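Local structure of Baccell_00875 (Bacteroides cellulosilyticus DSM 14838, 5NO8) at residues 446-460 against 484-498. The protein is a polysaccharide lyase that probably removes the L-rhamnose capping glucuronic acid in complex arabinogalactan proteins. Residues are numbered along the deposited sequence; the frame is centred on the assembly and turned at random.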
loop_
_atom_site.group_PDB
_atom_site.type_symbol
_atom_site.label_atom_id
_atom_site.label_comp_id
_atom_site.label_asym_id
_atom_site.label_seq_id
_atom_site.Cartn_x
_atom_site.Cartn_y
_atom_site.Cartn_z
ATOM N N ASN A 446 -24.481 2.538 11.773
ATOM C CA ASN A 446 -24.951 3.483 10.790
ATOM C C ASN A 446 -23.721 4.332 10.478
ATOM O O ASN A 446 -23.340 5.197 11.261
ATOM C CB ASN A 446 -26.121 4.299 11.362
ATOM C CG ASN A 446 -26.678 5.319 10.386
ATOM O OD1 ASN A 446 -26.298 5.373 9.226
ATOM N ND2 ASN A 446 -27.596 6.154 10.873
ATOM N N ARG A 447 -23.094 4.067 9.327
ATOM C CA ARG A 447 -21.733 4.530 9.024
ATOM C C ARG A 447 -21.720 5.348 7.735
ATOM O O ARG A 447 -22.230 4.901 6.716
ATOM C CB ARG A 447 -20.862 3.278 8.894
ATOM C CG ARG A 447 -19.466 3.427 8.328
ATOM C CD ARG A 447 -18.942 2.035 8.040
ATOM N NE ARG A 447 -17.536 1.963 7.662
ATOM C CZ ARG A 447 -17.034 1.160 6.705
ATOM N NH1 ARG A 447 -15.721 1.146 6.493
ATOM N NH2 ARG A 447 -17.828 0.376 5.947
ATOM N N GLY A 448 -21.102 6.524 7.768
ATOM C CA GLY A 448 -21.221 7.503 6.680
ATOM C C GLY A 448 -20.685 7.026 5.341
ATOM O O GLY A 448 -21.211 7.392 4.291
ATOM N N TYR A 449 -19.632 6.220 5.394
ATOM C CA TYR A 449 -19.001 5.650 4.192
ATOM C C TYR A 449 -20.027 4.906 3.352
ATOM O O TYR A 449 -20.022 5.011 2.118
ATOM C CB TYR A 449 -17.875 4.669 4.582
ATOM C CG TYR A 449 -16.614 5.309 5.151
ATOM C CD1 TYR A 449 -15.742 6.010 4.326
ATOM C CD2 TYR A 449 -16.264 5.166 6.507
ATOM C CE1 TYR A 449 -14.579 6.587 4.818
ATOM C CE2 TYR A 449 -15.077 5.727 7.011
ATOM C CZ TYR A 449 -14.245 6.441 6.154
ATOM O OH TYR A 449 -13.081 7.026 6.595
ATOM N N ASN A 450 -20.924 4.179 4.012
ATOM C CA ASN A 450 -21.810 3.256 3.325
ATOM C C ASN A 450 -22.782 3.982 2.406
ATOM O O ASN A 450 -23.183 3.421 1.382
ATOM C CB ASN A 450 -22.589 2.385 4.316
ATOM C CG ASN A 450 -21.693 1.509 5.169
ATOM O OD1 ASN A 450 -20.495 1.348 4.892
ATOM N ND2 ASN A 450 -22.277 0.911 6.203
ATOM N N TYR A 451 -23.131 5.224 2.742
ATOM C CA TYR A 451 -24.111 6.002 1.968
ATOM C C TYR A 451 -23.601 6.406 0.588
ATOM O O TYR A 451 -24.382 6.495 -0.370
ATOM C CB TYR A 451 -24.484 7.282 2.710
ATOM C CG TYR A 451 -25.319 7.051 3.951
ATOM C CD1 TYR A 451 -24.754 6.487 5.098
ATOM C CD2 TYR A 451 -26.680 7.401 3.978
ATOM C CE1 TYR A 451 -25.509 6.268 6.234
ATOM C CE2 TYR A 451 -27.450 7.194 5.119
ATOM C CZ TYR A 451 -26.862 6.628 6.245
ATOM O OH TYR A 451 -27.600 6.402 7.383
ATOM N N MET A 452 -22.308 6.722 0.498
ATOM C CA MET A 452 -21.709 7.142 -0.775
ATOM C C MET A 452 -21.757 6.026 -1.792
ATOM O O MET A 452 -21.980 6.272 -2.971
ATOM C CB MET A 452 -20.255 7.552 -0.597
ATOM C CG MET A 452 -20.020 8.703 0.366
ATOM S SD MET A 452 -21.110 10.126 0.070
ATOM C CE MET A 452 -22.490 9.754 1.134
ATOM N N TRP A 453 -21.516 4.814 -1.315
ATOM C CA TRP A 453 -21.414 3.639 -2.185
ATOM C C TRP A 453 -22.797 3.188 -2.629
ATOM O O TRP A 453 -22.984 2.828 -3.791
ATOM C CB TRP A 453 -20.666 2.517 -1.483
ATOM C CG TRP A 453 -19.276 2.915 -1.054
ATOM C CD1 TRP A 453 -18.407 3.751 -1.717
ATOM C CD2 TRP A 453 -18.611 2.507 0.141
ATOM N NE1 TRP A 453 -17.243 3.867 -1.008
ATOM C CE2 TRP A 453 -17.341 3.116 0.138
ATOM C CE3 TRP A 453 -18.963 1.674 1.210
ATOM C CZ2 TRP A 453 -16.410 2.915 1.171
ATOM C CZ3 TRP A 453 -18.049 1.486 2.242
ATOM C CH2 TRP A 453 -16.780 2.100 2.205
ATOM N N VAL A 454 -23.772 3.242 -1.716
ATOM C CA VAL A 454 -25.163 3.013 -2.090
ATOM C C VAL A 454 -25.631 4.038 -3.118
ATOM O O VAL A 454 -26.267 3.669 -4.091
ATOM C CB VAL A 454 -26.104 2.991 -0.862
ATOM C CG1 VAL A 454 -27.577 3.050 -1.301
ATOM C CG2 VAL A 454 -25.863 1.734 -0.073
ATOM N N ALA A 455 -25.330 5.313 -2.911
ATOM C CA ALA A 455 -25.694 6.357 -3.861
ATOM C C ALA A 455 -25.039 6.174 -5.218
ATOM O O ALA A 455 -25.678 6.346 -6.263
ATOM C CB ALA A 455 -25.326 7.714 -3.319
ATOM N N GLU A 456 -23.758 5.828 -5.207
ATOM C CA GLU A 456 -23.065 5.525 -6.447
ATOM C C GLU A 456 -23.814 4.432 -7.169
ATOM O O GLU A 456 -24.100 4.586 -8.345
ATOM C CB GLU A 456 -21.615 5.088 -6.202
ATOM C CG GLU A 456 -20.932 4.503 -7.439
ATOM C CD GLU A 456 -19.806 5.318 -8.040
ATOM O OE1 GLU A 456 -19.203 6.194 -7.367
ATOM O OE2 GLU A 456 -19.483 5.042 -9.228
ATOM N N LEU A 457 -24.149 3.350 -6.479
ATOM C CA LEU A 457 -24.868 2.252 -7.120
ATOM C C LEU A 457 -26.134 2.767 -7.805
ATOM O O LEU A 457 -26.388 2.465 -8.983
ATOM C CB LEU A 457 -25.201 1.122 -6.157
ATOM C CG LEU A 457 -26.070 0.005 -6.738
ATOM C CD1 LEU A 457 -25.315 -0.819 -7.784
ATOM C CD2 LEU A 457 -26.628 -0.909 -5.685
ATOM N N TYR A 458 -26.919 3.564 -7.078
ATOM C CA TYR A 458 -28.196 4.034 -7.635
ATOM C C TYR A 458 -28.007 4.916 -8.854
ATOM O O TYR A 458 -28.684 4.708 -9.862
ATOM C CB TYR A 458 -29.066 4.732 -6.555
ATOM C CG TYR A 458 -29.558 3.871 -5.416
ATOM C CD1 TYR A 458 -29.735 2.506 -5.535
ATOM C CD2 TYR A 458 -29.905 4.456 -4.191
ATOM C CE1 TYR A 458 -30.208 1.740 -4.479
ATOM C CE2 TYR A 458 -30.385 3.708 -3.141
ATOM C CZ TYR A 458 -30.540 2.364 -3.276
ATOM O OH TYR A 458 -31.007 1.616 -2.232
ATOM N N PHE A 459 -27.075 5.863 -8.820
ATOM C CA PHE A 459 -26.835 6.698 -9.979
ATOM C C PHE A 459 -26.346 5.870 -11.185
ATOM O O PHE A 459 -26.764 6.123 -12.320
ATOM C CB PHE A 459 -25.849 7.812 -9.690
ATOM C CG PHE A 459 -26.333 8.840 -8.686
ATOM C CD1 PHE A 459 -27.544 9.505 -8.857
ATOM C CD2 PHE A 459 -25.534 9.187 -7.596
ATOM C CE1 PHE A 459 -27.952 10.478 -7.944
ATOM C CE2 PHE A 459 -25.939 10.138 -6.677
ATOM C CZ PHE A 459 -27.149 10.798 -6.861
ATOM N N GLN A 460 -25.517 4.862 -10.931
ATOM C CA GLN A 460 -25.080 3.957 -12.011
ATOM C C GLN A 460 -26.268 3.163 -12.578
ATOM O O GLN A 460 -26.359 2.958 -13.796
ATOM C CB GLN A 460 -24.010 2.989 -11.499
ATOM C CG GLN A 460 -22.723 3.646 -11.022
ATOM C CD GLN A 460 -21.829 4.135 -12.134
ATOM O OE1 GLN A 460 -22.205 4.127 -13.310
ATOM N NE2 GLN A 460 -20.632 4.604 -11.761
ATOM N N GLN A 484 -27.401 13.549 8.609
ATOM C CA GLN A 484 -26.963 12.828 9.792
ATOM C C GLN A 484 -25.512 13.077 10.163
ATOM O O GLN A 484 -25.178 13.106 11.347
ATOM C CB GLN A 484 -27.151 11.329 9.613
ATOM C CG GLN A 484 -28.586 10.884 9.448
ATOM C CD GLN A 484 -28.679 9.420 9.102
ATOM O OE1 GLN A 484 -28.740 9.049 7.923
ATOM N NE2 GLN A 484 -28.686 8.576 10.113
ATOM N N PHE A 485 -24.646 13.191 9.157
ATOM C CA PHE A 485 -23.199 13.243 9.378
ATOM C C PHE A 485 -22.597 14.604 9.146
ATOM O O PHE A 485 -21.434 14.793 9.432
ATOM C CB PHE A 485 -22.485 12.194 8.487
ATOM C CG PHE A 485 -22.860 10.777 8.807
ATOM C CD1 PHE A 485 -23.975 10.193 8.231
ATOM C CD2 PHE A 485 -22.094 10.018 9.685
ATOM C CE1 PHE A 485 -24.338 8.892 8.533
ATOM C CE2 PHE A 485 -22.447 8.727 9.997
ATOM C CZ PHE A 485 -23.568 8.145 9.413
ATOM N N GLY A 486 -23.373 15.556 8.636
ATOM C CA GLY A 486 -22.859 16.884 8.320
ATOM C C GLY A 486 -22.049 16.895 7.035
ATOM O O GLY A 486 -22.114 15.946 6.250
ATOM N N TYR A 487 -21.254 17.946 6.866
ATOM C CA TYR A 487 -20.578 18.281 5.615
ATOM C C TYR A 487 -19.072 17.984 5.539
ATOM O O TYR A 487 -18.493 18.046 4.467
ATOM C CB TYR A 487 -20.857 19.750 5.296
ATOM C CG TYR A 487 -22.300 19.924 4.903
ATOM C CD1 TYR A 487 -22.724 19.574 3.626
ATOM C CD2 TYR A 487 -23.257 20.355 5.820
ATOM C CE1 TYR A 487 -24.051 19.686 3.255
ATOM C CE2 TYR A 487 -24.596 20.471 5.455
ATOM C CZ TYR A 487 -24.981 20.138 4.164
ATOM O OH TYR A 487 -26.290 20.230 3.758
ATOM N N GLY A 488 -18.446 17.632 6.649
ATOM C CA GLY A 488 -16.986 17.456 6.680
ATOM C C GLY A 488 -16.527 16.024 6.860
ATOM O O GLY A 488 -15.429 15.809 7.387
ATOM N N PHE A 489 -17.350 15.045 6.451
ATOM C CA PHE A 489 -16.968 13.628 6.525
ATOM C C PHE A 489 -16.160 13.332 5.254
ATOM O O PHE A 489 -16.627 13.594 4.139
ATOM C CB PHE A 489 -18.215 12.737 6.628
ATOM C CG PHE A 489 -17.947 11.311 7.088
ATOM C CD1 PHE A 489 -17.387 10.362 6.217
ATOM C CD2 PHE A 489 -18.321 10.892 8.361
ATOM C CE1 PHE A 489 -17.174 9.047 6.631
ATOM C CE2 PHE A 489 -18.120 9.583 8.776
ATOM C CZ PHE A 489 -17.537 8.655 7.914
ATOM N N TYR A 490 -14.962 12.778 5.422
ATOM C CA TYR A 490 -14.042 12.521 4.314
ATOM C C TYR A 490 -14.330 11.140 3.726
ATOM O O TYR A 490 -13.497 10.215 3.777
ATOM C CB TYR A 490 -12.599 12.613 4.781
ATOM C CG TYR A 490 -12.114 14.019 5.039
ATOM C CD1 TYR A 490 -12.649 14.805 6.065
ATOM C CD2 TYR A 490 -11.111 14.564 4.258
ATOM C CE1 TYR A 490 -12.190 16.108 6.276
ATOM C CE2 TYR A 490 -10.640 15.858 4.464
ATOM C CZ TYR A 490 -11.185 16.632 5.478
ATOM O OH TYR A 490 -10.689 17.919 5.661
ATOM N N ALA A 491 -15.494 11.015 3.121
ATOM C CA ALA A 491 -15.964 9.710 2.654
ATOM C C ALA A 491 -15.230 9.357 1.366
ATOM O O ALA A 491 -14.838 10.243 0.615
ATOM C CB ALA A 491 -17.464 9.756 2.402
ATOM N N ILE A 492 -15.101 8.054 1.113
ATOM C CA ILE A 492 -14.450 7.555 -0.078
ATOM C C ILE A 492 -15.447 7.512 -1.249
ATOM O O ILE A 492 -16.548 6.949 -1.132
ATOM C CB ILE A 492 -13.896 6.142 0.150
ATOM C CG1 ILE A 492 -12.833 6.158 1.263
ATOM C CG2 ILE A 492 -13.308 5.600 -1.157
ATOM C CD1 ILE A 492 -12.638 4.811 1.912
ATOM N N GLY A 493 -15.036 8.084 -2.372
ATOM C CA GLY A 493 -15.801 7.992 -3.603
ATOM C C GLY A 493 -17.131 8.715 -3.496
ATOM O O GLY A 493 -18.172 8.182 -3.882
ATOM N N ILE A 494 -17.105 9.930 -2.949
ATOM C CA ILE A 494 -18.308 10.763 -2.941
ATOM C C ILE A 494 -18.622 10.981 -4.429
ATOM O O ILE A 494 -17.767 11.476 -5.151
ATOM C CB ILE A 494 -18.058 12.101 -2.229
ATOM C CG1 ILE A 494 -17.753 11.850 -0.741
ATOM C CG2 ILE A 494 -19.271 13.017 -2.394
ATOM C CD1 ILE A 494 -17.084 13.018 -0.044
ATOM N N PRO A 495 -19.809 10.549 -4.901
ATOM C CA PRO A 495 -20.065 10.563 -6.349
ATOM C C PRO A 495 -20.486 11.942 -6.918
ATOM O O PRO A 495 -21.630 12.119 -7.359
ATOM C CB PRO A 495 -21.167 9.508 -6.502
ATOM C CG PRO A 495 -21.918 9.585 -5.220
ATOM C CD PRO A 495 -20.898 9.876 -4.162
ATOM N N VAL A 496 -19.557 12.892 -6.924
ATOM C CA VAL A 496 -19.848 14.273 -7.322
ATOM C C VAL A 496 -20.243 14.401 -8.801
ATOM O O VAL A 496 -21.333 14.862 -9.130
ATOM C CB VAL A 496 -18.664 15.211 -6.996
ATOM C CG1 VAL A 496 -18.878 16.621 -7.534
ATOM C CG2 VAL A 496 -18.409 15.247 -5.496
ATOM N N ARG A 497 -19.342 14.005 -9.691
ATOM C CA ARG A 497 -19.603 14.081 -11.121
ATOM C C ARG A 497 -20.759 13.188 -11.534
ATOM O O ARG A 497 -21.607 13.605 -12.336
ATOM C CB ARG A 497 -18.381 13.686 -11.933
ATOM C CG ARG A 497 -17.198 14.588 -11.736
ATOM C CD ARG A 497 -16.275 14.542 -12.939
ATOM N NE ARG A 497 -16.768 15.396 -14.018
ATOM C CZ ARG A 497 -16.170 15.555 -15.195
ATOM N NH1 ARG A 497 -15.052 14.897 -15.498
ATOM N NH2 ARG A 497 -16.708 16.371 -16.089
ATOM N N LEU A 498 -20.781 11.975 -10.991
ATOM C CA LEU A 498 -21.801 10.992 -11.338
ATOM C C LEU A 498 -23.193 11.473 -10.883
ATOM O O LEU A 498 -24.149 11.439 -11.651
ATOM C CB LEU A 498 -21.480 9.658 -10.687
ATOM C CG LEU A 498 -22.501 8.539 -10.826
ATOM C CD1 LEU A 498 -22.749 8.175 -12.286
ATOM C CD2 LEU A 498 -22.027 7.345 -10.036
HETATM O O HOH W 1 -17.498 6.310 1.303
HETATM O O HOH W 2 -11.873 8.658 4.927
HETATM O O HOH W 3 -18.165 5.612 -4.851
#
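L498 buries the largest area in this contact: its CG lies 3.6 Å from F459 CB, and CD2 reaches over to the polar ends of E456 and Q460. L498 sends CG anti to its backbone nitrogen (chi1 174°), which brings CD2 to 3.5 Å from E456 OE2. That oxygen also takes a hydrogen bond from Q460 NE2, 2.8 Å long and nearly in the amide plane, and another from a bound glycerol. Toward the N-terminal end of helix 448-465, the edge of F489 stands on the face of the Y449 ring, a T-shaped pair with centroids 5.1 Å apart and planes at 80°. I492 CD1 touches Y449 CE1, while the hydroxyl gives its proton to a water that in turn donates to Y490 O. With an alanine in place of Y449, the F489 edge and the I492 methyl would probably lose the ring they pack on, and the water link to Y490 O would go with the hydroxyl. In the mainly helical part of the chain, helices 448-465 and 469-485 form a helical hairpin, and the connection from 486 to 495 passes back along the first helix before helix 496-505 begins, with P495 as its N-cap residue. M452 fills the middle of this run. Bent at chi2 and chi3, it presses CG tightly against A491 CB, at 3.4 Å, and lays its sulfur beside I494 CG1; L478 and M481 of helix 469-485 touch it too. At the open end of the hairpin, G448 CA sits 3.7 Å from the centroid of the F485 ring, a CH-pi contact 13° off the normal.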